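Local coordinates for endoglucanase (Clostridium thermocellum, PDB 2EJ1), which hydrolyses internal beta-1,4-glucosidic bonds of cellulose, and probably of xyloglucan, through its family 44 TIM-like barrel domain, at residues G44-T49 and D184-L189. The protein carries 1 engineered substitution. Sequence-based numbering, arbitrary orientation.
Sequences GGNRTT and DNQPAL. Engineered in segment 184-189: Q186 (natural residue Glu). With BGC (beta-D-glucopyranose), chain B; BGC (beta-D-glucopyranose), chain C; BGC (beta-D-glucopyranose), chain D.
In the glucan-binding cleft of the TIM-like barrel, the loops that follow strands 41-43 and 180-183 meet where N185 lays its amide against the backbone of G45, ND2 lying 3.3 Å from G45 C. With chi1 at -180°, N185 swings its amide away from its own N and over to the sugar: ND2 donates to O2 of the chain B glucose, a long bond of 3.3 Å, while R42 holds OD1. From the other loop, N46 N reaches O3 of the same glucose almost straight, at 2.9 Å and 172°. R47 carries the grip along the chain, its N bonding O6 of the chain C glucose and its NE and NH2 bonding O2 and O3 of the chain D glucose; D69 forms a salt bridge with the guanidinium. Deeper down, T49 OG1 donates to D184 OD1 (2.7 Å) on the syn side of the carboxylate and N185 N on the anti side, both somewhat out of its plane. Water 2 bonds T49 OG1 and N185 ND2; water 1 can donate to N46 OD1 and Q186 OE1, while D63 takes N46 ND2. Q186 is an engineered replacement for the natural glutamate; its NE2 bonds H283. Two loops thus read neighbouring hydroxyls of one glucose: R42 probably turns N185 ND2 toward the sugar, T48 N and OG1, both donating to G45 O, brace the turn presenting N46 N, and D184 OD1 ties the loops together.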
# COMPACT_ATOMS: atom_id res chain seq x y z
N GLY A 44 1.57 -9.59 -4.25
CA GLY A 44 1.87 -10.01 -2.89
C GLY A 44 0.70 -10.68 -2.22
O GLY A 44 -0.27 -11.07 -2.87
N GLY A 45 0.79 -10.82 -0.90
CA GLY A 45 -0.28 -11.47 -0.18
C GLY A 45 0.09 -12.90 0.15
O GLY A 45 1.14 -13.40 -0.28
N ASN A 46 -0.79 -13.56 0.88
CA ASN A 46 -0.54 -14.93 1.32
C ASN A 46 -0.05 -15.91 0.26
O ASN A 46 0.89 -16.66 0.50
CB ASN A 46 -1.80 -15.49 2.00
CG ASN A 46 -2.12 -14.78 3.30
OD1 ASN A 46 -1.28 -14.06 3.84
ND2 ASN A 46 -3.32 -14.99 3.82
N ARG A 47 -0.68 -15.91 -0.91
CA ARG A 47 -0.30 -16.83 -1.98
C ARG A 47 1.12 -16.68 -2.51
O ARG A 47 1.66 -17.61 -3.11
CB ARG A 47 -1.28 -16.72 -3.15
CG ARG A 47 -2.50 -17.65 -3.07
CD ARG A 47 -2.14 -19.10 -3.43
NE ARG A 47 -3.32 -19.95 -3.48
CZ ARG A 47 -3.35 -21.17 -4.01
NH1 ARG A 47 -2.26 -21.71 -4.53
NH2 ARG A 47 -4.49 -21.86 -4.02
N THR A 48 1.74 -15.52 -2.31
CA THR A 48 3.09 -15.30 -2.83
C THR A 48 4.23 -15.90 -2.01
O THR A 48 5.34 -16.06 -2.51
CB THR A 48 3.38 -13.80 -3.07
OG1 THR A 48 3.39 -13.09 -1.82
CG2 THR A 48 2.31 -13.20 -3.98
N THR A 49 3.96 -16.26 -0.76
CA THR A 49 5.00 -16.84 0.08
C THR A 49 5.58 -18.13 -0.48
O THR A 49 6.80 -18.31 -0.52
CB THR A 49 4.46 -17.10 1.50
OG1 THR A 49 4.09 -15.85 2.09
CG2 THR A 49 5.51 -17.77 2.36
N ASP A 184 9.09 -11.30 1.04
CA ASP A 184 7.95 -12.14 1.37
C ASP A 184 6.72 -11.34 1.82
O ASP A 184 6.54 -10.18 1.42
CB ASP A 184 8.37 -13.17 2.44
CG ASP A 184 7.57 -14.47 2.35
OD1 ASP A 184 6.38 -14.47 2.72
OD2 ASP A 184 8.14 -15.49 1.89
N ASN A 185 5.88 -11.95 2.65
CA ASN A 185 4.65 -11.33 3.12
C ASN A 185 4.32 -11.74 4.55
O ASN A 185 4.33 -12.93 4.88
CB ASN A 185 3.49 -11.76 2.20
CG ASN A 185 2.16 -11.15 2.60
OD1 ASN A 185 1.95 -9.95 2.46
ND2 ASN A 185 1.25 -11.98 3.09
N GLN A 186 4.05 -10.75 5.40
CA GLN A 186 3.66 -10.97 6.80
C GLN A 186 4.39 -12.11 7.49
O GLN A 186 3.78 -13.14 7.83
CB GLN A 186 2.15 -11.19 6.87
CG GLN A 186 1.38 -10.16 6.03
CD GLN A 186 -0.12 -10.18 6.25
OE1 GLN A 186 -0.73 -11.24 6.41
NE2 GLN A 186 -0.73 -9.00 6.25
N PRO A 187 5.70 -11.94 7.74
CA PRO A 187 6.52 -12.97 8.39
C PRO A 187 6.03 -13.41 9.77
O PRO A 187 6.17 -14.57 10.13
CB PRO A 187 7.91 -12.32 8.44
CG PRO A 187 7.60 -10.85 8.50
CD PRO A 187 6.49 -10.73 7.48
N ALA A 188 5.44 -12.49 10.53
CA ALA A 188 4.96 -12.84 11.87
C ALA A 188 3.75 -13.78 11.80
O ALA A 188 3.36 -14.37 12.81
CB ALA A 188 4.62 -11.59 12.65
N LEU A 189 3.16 -13.91 10.62
CA LEU A 189 2.03 -14.81 10.45
C LEU A 189 2.39 -16.06 9.65
O LEU A 189 1.52 -16.85 9.32
CB LEU A 189 0.85 -14.09 9.78
CG LEU A 189 0.21 -12.94 10.57
CD1 LEU A 189 -1.07 -12.50 9.88
CD2 LEU A 189 -0.09 -13.41 12.00
C2 BGC B . -2.97 -10.99 3.39
C3 BGC B . -3.89 -11.30 2.21
C4 BGC B . -5.29 -11.65 2.73
C5 BGC B . -5.78 -10.50 3.60
C6 BGC B . -7.16 -10.84 4.15
C1 BGC B . -3.60 -9.86 4.21
O1 BGC B . -2.76 -9.53 5.32
O2 BGC B . -1.69 -10.58 2.93
O3 BGC B . -3.36 -12.40 1.46
O4 BGC B . -6.22 -11.83 1.66
O5 BGC B . -4.88 -10.29 4.70
O6 BGC B . -7.06 -11.96 5.03
C2 BGC C . -7.70 -13.58 0.90
C3 BGC C . -7.75 -15.07 0.54
C4 BGC C . -6.71 -15.41 -0.52
C5 BGC C . -5.35 -14.80 -0.20
C6 BGC C . -4.41 -15.02 -1.38
C1 BGC C . -6.26 -13.20 1.26
O2 BGC C . -8.54 -13.34 2.03
O3 BGC C . -9.05 -15.37 0.03
O4 BGC C . -6.56 -16.83 -0.60
O5 BGC C . -5.43 -13.40 0.11
O6 BGC C . -3.13 -14.45 -1.09
C2 BGC D . -6.75 -18.81 -1.96
C3 BGC D . -7.35 -19.36 -3.25
C4 BGC D . -8.86 -19.13 -3.27
C5 BGC D . -9.17 -17.68 -2.95
C6 BGC D . -10.69 -17.47 -2.89
C1 BGC D . -7.16 -17.34 -1.80
O2 BGC D . -5.32 -18.89 -2.00
O3 BGC D . -7.06 -20.76 -3.32
O4 BGC D . -9.40 -19.39 -4.58
O5 BGC D . -8.59 -17.27 -1.70
O6 BGC D . -11.24 -18.29 -1.85
O HOH W 1 -0.31 -14.18 6.34
O HOH W 2 2.10 -14.87 3.59